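Local coordinates for MAU2 chromatid cohesion factor homolog (Saccharomyces cerevisiae, PDB 4XDN), which forms a complex with SCC2 that is required for the association of cohesin with chromosomes and so takes part in sister chromatid cohesion, at residues Tyr389-Gln394 with Arg417-Met422; Val334-Glu339 with Thr395-Ala400. All blocks are in the same frame, centred on the assembly; numbering follows the deposited sequence.

Interaction 1: residues Tyr389-Gln394 with Arg417-Met422; sequences YKVWEQ and RLLQAM. With SO4 (sulfate ion), chain C.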
loop_
_atom_site.group_PDB
_atom_site.type_symbol
_atom_site.label_atom_id
_atom_site.label_comp_id
_atom_site.label_asym_id
_atom_site.label_seq_id
_atom_site.Cartn_x
_atom_site.Cartn_y
_atom_site.Cartn_z
ATOM N N TYR A 389 -11.131 4.720 8.018
ATOM C CA TYR A 389 -10.927 4.063 9.301
ATOM C C TYR A 389 -11.757 4.709 10.405
ATOM O O TYR A 389 -12.029 4.081 11.425
ATOM C CB TYR A 389 -9.444 4.073 9.680
ATOM C CG TYR A 389 -8.629 3.065 8.900
ATOM C CD1 TYR A 389 -8.837 1.701 9.069
ATOM C CD2 TYR A 389 -7.656 3.474 7.997
ATOM C CE1 TYR A 389 -8.101 0.772 8.357
ATOM C CE2 TYR A 389 -6.912 2.549 7.281
ATOM C CZ TYR A 389 -7.140 1.200 7.467
ATOM O OH TYR A 389 -6.409 0.273 6.762
ATOM N N LYS A 390 -12.152 5.963 10.202
ATOM C CA LYS A 390 -13.082 6.621 11.114
ATOM C C LYS A 390 -14.426 5.904 11.053
ATOM O O LYS A 390 -15.013 5.562 12.081
ATOM C CB LYS A 390 -13.252 8.097 10.751
ATOM C CG LYS A 390 -14.078 8.900 11.747
ATOM C CD LYS A 390 -14.534 10.224 11.148
ATOM C CE LYS A 390 -15.127 11.141 12.207
ATOM N NZ LYS A 390 -15.724 12.372 11.617
ATOM N N VAL A 391 -14.899 5.681 9.833
ATOM C CA VAL A 391 -16.142 4.961 9.602
ATOM C C VAL A 391 -16.026 3.523 10.103
ATOM O O VAL A 391 -16.955 3.001 10.717
ATOM C CB VAL A 391 -16.518 4.975 8.101
ATOM C CG1 VAL A 391 -17.694 4.034 7.793
ATOM C CG2 VAL A 391 -16.853 6.390 7.665
ATOM N N TRP A 392 -14.885 2.889 9.854
ATOM C CA TRP A 392 -14.714 1.500 10.251
ATOM C C TRP A 392 -14.755 1.351 11.766
ATOM O O TRP A 392 -15.402 0.442 12.287
ATOM C CB TRP A 392 -13.404 0.924 9.716
ATOM C CG TRP A 392 -13.390 -0.569 9.796
ATOM C CD1 TRP A 392 -13.015 -1.331 10.863
ATOM C CD2 TRP A 392 -13.794 -1.485 8.771
ATOM N NE1 TRP A 392 -13.154 -2.666 10.566
ATOM C CE2 TRP A 392 -13.631 -2.787 9.287
ATOM C CE3 TRP A 392 -14.276 -1.331 7.467
ATOM C CZ2 TRP A 392 -13.929 -3.926 8.543
ATOM C CZ3 TRP A 392 -14.570 -2.466 6.731
ATOM C CH2 TRP A 392 -14.397 -3.746 7.272
ATOM N N GLU A 393 -14.069 2.242 12.474
ATOM C CA GLU A 393 -14.025 2.154 13.927
ATOM C C GLU A 393 -15.408 2.408 14.525
ATOM O O GLU A 393 -15.774 1.802 15.530
ATOM C CB GLU A 393 -13.012 3.141 14.513
ATOM C CG GLU A 393 -12.788 2.924 16.005
ATOM C CD GLU A 393 -11.753 3.854 16.605
ATOM O OE1 GLU A 393 -11.363 4.834 15.936
ATOM O OE2 GLU A 393 -11.331 3.596 17.752
ATOM N N GLN A 394 -16.171 3.303 13.903
ATOM C CA GLN A 394 -17.533 3.584 14.347
ATOM C C GLN A 394 -18.431 2.373 14.132
ATOM O O GLN A 394 -19.283 2.067 14.968
ATOM C CB GLN A 394 -18.105 4.796 13.609
ATOM C CG GLN A 394 -17.826 6.128 14.290
ATOM C CD GLN A 394 -18.483 6.242 15.654
ATOM O OE1 GLN A 394 -17.843 6.631 16.632
ATOM N NE2 GLN A 394 -19.767 5.911 15.724
ATOM N N ARG A 417 -17.720 -0.584 -1.460
ATOM C CA ARG A 417 -18.765 -1.592 -1.610
ATOM C C ARG A 417 -18.662 -2.681 -0.541
ATOM O O ARG A 417 -19.605 -3.445 -0.340
ATOM C CB ARG A 417 -18.730 -2.209 -3.015
ATOM C CG ARG A 417 -17.379 -2.720 -3.481
ATOM C CD ARG A 417 -17.222 -2.557 -4.994
ATOM N NE ARG A 417 -15.817 -2.499 -5.397
ATOM C CZ ARG A 417 -15.285 -3.157 -6.426
ATOM N NH1 ARG A 417 -16.025 -3.947 -7.193
ATOM N NH2 ARG A 417 -13.992 -3.021 -6.688
ATOM N N LEU A 418 -17.529 -2.743 0.153
ATOM C CA LEU A 418 -17.409 -3.614 1.314
ATOM C C LEU A 418 -18.261 -3.052 2.444
ATOM O O LEU A 418 -19.053 -3.770 3.056
ATOM C CB LEU A 418 -15.951 -3.753 1.765
ATOM C CG LEU A 418 -15.740 -4.499 3.090
ATOM C CD1 LEU A 418 -16.377 -5.884 3.054
ATOM C CD2 LEU A 418 -14.263 -4.608 3.431
ATOM N N LEU A 419 -18.093 -1.760 2.711
ATOM C CA LEU A 419 -18.886 -1.080 3.728
ATOM C C LEU A 419 -20.367 -1.122 3.379
ATOM O O LEU A 419 -21.221 -1.172 4.264
ATOM C CB LEU A 419 -18.429 0.370 3.890
ATOM C CG LEU A 419 -17.142 0.589 4.686
ATOM C CD1 LEU A 419 -16.700 2.040 4.579
ATOM C CD2 LEU A 419 -17.329 0.189 6.147
ATOM N N GLN A 420 -20.666 -1.102 2.084
ATOM C CA GLN A 420 -22.045 -1.183 1.623
ATOM C C GLN A 420 -22.597 -2.593 1.820
ATOM O O GLN A 420 -23.758 -2.767 2.183
ATOM C CB GLN A 420 -22.141 -0.772 0.151
ATOM C CG GLN A 420 -23.525 -0.934 -0.459
ATOM C CD GLN A 420 -24.606 -0.213 0.325
ATOM O OE1 GLN A 420 -24.357 0.825 0.940
ATOM N NE2 GLN A 420 -25.814 -0.765 0.311
ATOM N N ALA A 421 -21.756 -3.596 1.582
ATOM C CA ALA A 421 -22.156 -4.987 1.756
ATOM C C ALA A 421 -22.437 -5.282 3.224
ATOM O O ALA A 421 -23.402 -5.970 3.560
ATOM C CB ALA A 421 -21.079 -5.920 1.226
ATOM N N MET A 422 -21.579 -4.756 4.094
ATOM C CA MET A 422 -21.742 -4.922 5.530
ATOM C C MET A 422 -23.018 -4.238 5.999
ATOM O O MET A 422 -23.680 -4.707 6.927
ATOM C CB MET A 422 -20.530 -4.355 6.271
ATOM C CG MET A 422 -19.246 -5.125 6.018
ATOM S SD MET A 422 -17.763 -4.218 6.494
ATOM C CE MET A 422 -18.135 -3.816 8.200
HETATM S S SO4 C . -14.731 0.790 -4.305
HETATM O O1 SO4 C . -14.066 1.675 -3.350
HETATM O O2 SO4 C . -15.548 1.581 -5.221
HETATM O O3 SO4 C . -13.725 0.046 -5.060
HETATM O O4 SO4 C . -15.592 -0.140 -3.585
#

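Interaction 2: residues Val334-Glu339 with Thr395-Ala400; sequences VNCYDE and TLLKGA. With SO4 (sulfate ion), chain F.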
loop_
_atom_site.group_PDB
_atom_site.type_symbol
_atom_site.label_atom_id
_atom_site.label_comp_id
_atom_site.label_asym_id
_atom_site.label_seq_id
_atom_site.Cartn_x
_atom_site.Cartn_y
_atom_site.Cartn_z
ATOM N N VAL A 334 -9.175 -2.000 15.875
ATOM C CA VAL A 334 -9.872 -3.204 16.319
ATOM C C VAL A 334 -10.175 -3.144 17.814
ATOM O O VAL A 334 -11.175 -3.691 18.273
ATOM C CB VAL A 334 -9.049 -4.481 15.998
ATOM C CG1 VAL A 334 -7.750 -4.519 16.804
ATOM C CG2 VAL A 334 -9.878 -5.731 16.242
ATOM N N ASN A 335 -9.317 -2.464 18.568
ATOM C CA ASN A 335 -9.535 -2.297 20.001
ATOM C C ASN A 335 -10.818 -1.502 20.263
ATOM O O ASN A 335 -11.614 -1.866 21.129
ATOM C CB ASN A 335 -8.333 -1.610 20.649
ATOM C CG ASN A 335 -7.060 -2.424 20.530
ATOM O OD1 ASN A 335 -6.310 -2.299 19.561
ATOM N ND2 ASN A 335 -6.807 -3.263 21.527
ATOM N N CYS A 336 -10.988 -0.407 19.523
ATOM C CA CYS A 336 -12.285 0.263 19.357
ATOM C C CYS A 336 -12.819 1.014 20.582
ATOM O O CYS A 336 -12.895 2.240 20.572
ATOM C CB CYS A 336 -13.333 -0.765 18.912
ATOM S SG CYS A 336 -14.964 -0.082 18.600
ATOM N N TYR A 337 -13.209 0.284 21.622
ATOM C CA TYR A 337 -13.970 0.867 22.731
ATOM C C TYR A 337 -13.099 1.282 23.919
ATOM O O TYR A 337 -13.519 2.086 24.752
ATOM C CB TYR A 337 -15.032 -0.128 23.208
ATOM C CG TYR A 337 -14.445 -1.399 23.775
ATOM C CD1 TYR A 337 -14.105 -2.461 22.946
ATOM C CD2 TYR A 337 -14.221 -1.536 25.137
ATOM C CE1 TYR A 337 -13.561 -3.619 23.457
ATOM C CE2 TYR A 337 -13.678 -2.692 25.656
ATOM C CZ TYR A 337 -13.352 -3.731 24.813
ATOM O OH TYR A 337 -12.813 -4.883 25.331
ATOM N N ASP A 338 -11.893 0.726 23.994
ATOM C CA ASP A 338 -11.000 0.960 25.126
ATOM C C ASP A 338 -10.071 2.150 24.874
ATOM O O ASP A 338 -10.282 2.928 23.943
ATOM C CB ASP A 338 -10.181 -0.300 25.404
ATOM C CG ASP A 338 -9.285 -0.674 24.242
ATOM O OD1 ASP A 338 -9.514 -0.146 23.133
ATOM O OD2 ASP A 338 -8.359 -1.490 24.432
ATOM N N GLU A 339 -9.043 2.282 25.709
ATOM C CA GLU A 339 -8.097 3.390 25.609
ATOM C C GLU A 339 -7.383 3.409 24.259
ATOM O O GLU A 339 -7.134 4.477 23.699
ATOM C CB GLU A 339 -7.069 3.325 26.749
ATOM C CG GLU A 339 -6.020 2.212 26.637
ATOM C CD GLU A 339 -6.604 0.818 26.777
ATOM O OE1 GLU A 339 -7.591 0.654 27.528
ATOM O OE2 GLU A 339 -6.076 -0.115 26.136
ATOM N N THR A 395 -18.235 1.689 13.009
ATOM C CA THR A 395 -19.005 0.493 12.694
ATOM C C THR A 395 -18.753 -0.593 13.731
ATOM O O THR A 395 -19.685 -1.264 14.180
ATOM C CB THR A 395 -18.664 -0.044 11.286
ATOM O OG1 THR A 395 -18.978 0.950 10.305
ATOM C CG2 THR A 395 -19.451 -1.311 10.975
ATOM N N LEU A 396 -17.491 -0.761 14.110
ATOM C CA LEU A 396 -17.128 -1.703 15.162
ATOM C C LEU A 396 -17.778 -1.315 16.485
ATOM O O LEU A 396 -18.271 -2.168 17.222
ATOM C CB LEU A 396 -15.610 -1.761 15.334
ATOM C CG LEU A 396 -14.883 -2.945 14.697
ATOM C CD1 LEU A 396 -13.383 -2.720 14.758
ATOM C CD2 LEU A 396 -15.258 -4.243 15.394
ATOM N N LEU A 397 -17.772 -0.018 16.778
ATOM C CA LEU A 397 -18.268 0.480 18.055
ATOM C C LEU A 397 -19.787 0.388 18.156
ATOM O O LEU A 397 -20.317 -0.016 19.189
ATOM C CB LEU A 397 -17.822 1.931 18.267
ATOM C CG LEU A 397 -18.269 2.594 19.574
ATOM C CD1 LEU A 397 -17.660 1.891 20.780
ATOM C CD2 LEU A 397 -17.911 4.078 19.572
ATOM N N LYS A 398 -20.480 0.752 17.079
ATOM C CA LYS A 398 -21.932 0.925 17.120
ATOM C C LYS A 398 -22.711 -0.247 16.524
ATOM O O LYS A 398 -23.890 -0.432 16.828
ATOM C CB LYS A 398 -22.321 2.213 16.389
ATOM C CG LYS A 398 -21.728 3.478 16.997
ATOM C CD LYS A 398 -22.109 3.610 18.461
ATOM C CE LYS A 398 -21.904 5.024 18.976
ATOM N NZ LYS A 398 -22.441 5.178 20.359
ATOM N N GLY A 399 -22.062 -1.034 15.674
ATOM C CA GLY A 399 -22.734 -2.137 15.012
ATOM C C GLY A 399 -23.688 -1.644 13.941
ATOM O O GLY A 399 -24.798 -2.156 13.793
ATOM N N ALA A 400 -23.250 -0.633 13.198
ATOM C CA ALA A 400 -24.023 -0.075 12.095
ATOM C C ALA A 400 -23.093 0.690 11.163
ATOM O O ALA A 400 -21.998 1.078 11.561
ATOM C CB ALA A 400 -25.124 0.833 12.614
HETATM S S SO4 F . -4.086 -5.477 22.637
HETATM O O1 SO4 F . -4.104 -4.776 23.917
HETATM O O2 SO4 F . -3.022 -4.930 21.801
HETATM O O3 SO4 F . -3.843 -6.899 22.866
HETATM O O4 SO4 F . -5.371 -5.314 21.964
#

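Interaction 1: residues Tyr389-Gln394 with Arg417-Met422
Trp392 and Val391 reach from helix 369-398 to one flank of helix 415-426, where Leu418, Leu419 and Met422 receive them. Arg417, at the start, turns instead to a sulfate ion. Its backbone N and its NE each give a hydrogen bond to sulfate O4, the first of 3.0 Å; chi1 of 51° folds the side chain back so that both donors reach the same oxygen. Gly414 N and Val416 N bind the sulfate too, so the ion, probably from the crystallisation liquor, sits at the N-terminal end of the helix, where the dipole would probably favour an anion. Leu418 follows, its CD2 3.9 Å from Trp392 CH2 at the far end of the indole. Leu419 splits its methyls: CD1 lies 3.9 Å from Val391 CG1, and CD2 approaches Trp392 CE3 at 3.7 Å, oblique to the ring. Met422 completes the row with a Met-aromatic contact. Its SD is 3.5 Å from Trp392 CH2, and a bend at chi3 (54°) swings CE over the face of the six-membered ring in a CH-pi contact. Trp392 NE1 hydrogen-bonds to the backbone of another protein's chain. The two helix segments run nearly parallel, 19° apart with axes 12.0 Å from each other, while helix 432-440 packs on Leu418 and Met422, and Phe388 of helix 369-398 meets Leu419.

Interaction 2: residues Val334-Glu339 with Thr395-Ala400
Cys336 drives its thiol into the last turn of helix 369-398, between Leu396 and Leu397. The backbone makes this possible: Asn335 to Tyr337 form a classic gamma turn, closed by a 2.7 Å bond from Tyr337 N to Asn335 O, with Cys336 at its apex (phi 71°). With SG anti to its own N (chi1 -178°), the side chain extends straight from the apex onto the helix backbone. SG lies 3.3 Å from Leu397 N, 3.5 Å from Leu397 CB and 3.7 Å from Leu396 CB, close packing on both main chain and side chains. On one flank Leu396 CD1 rests 3.9 Å from the CA of Val334, whose side chain starts off away from the helix and packs on Lys559 and Ala561.

The other flank is looser. Tyr337 offers Leu397 little more than its CB, 4.1 Å from CD1, and its ring heads off toward Gln596 and Gln597, with Asp338 CB above one face, toward the rim. Beyond it, Asp338 N-caps helix 339-360 through OD1 to Gly341 N, and exposed Glu339 begins that helix. Asn335 also points away; its OD1 accepts from Lys559 NZ, and its ND2 lies doubtfully close to a sulfate.

No hydrogen bond joins the two segments. The loop therefore holds to the helix by apolar contact around one buried thiol, while polar groups on both sides find partners beyond the pair: Cys336 O takes Arg345 of helix 339-360, and the backbone of Leu397 bonds to Gly598.

Following the chain, the loop 334-339 comes first, after helix 317-331; helix 339-360 then leads to helix 369-398. Interaction 2 closes this 55-residue, mostly helical excursion when 395-400 returns to the loop. Interaction 1 starts just before that closure, at 389-394, and ends after it at 417-422, a shorter loop of 22 residues, so the two contacts cross rather than nest. Helix 369-398 serves both, joined to the earlier loop by its last turn and to helix 415-426 by the turns before. Arg345 of helix 339-360 bridges them, pairing with Glu393 and with Cys336 O, while Met422 touches Thr395. Another protein's chain packs beside both contacts.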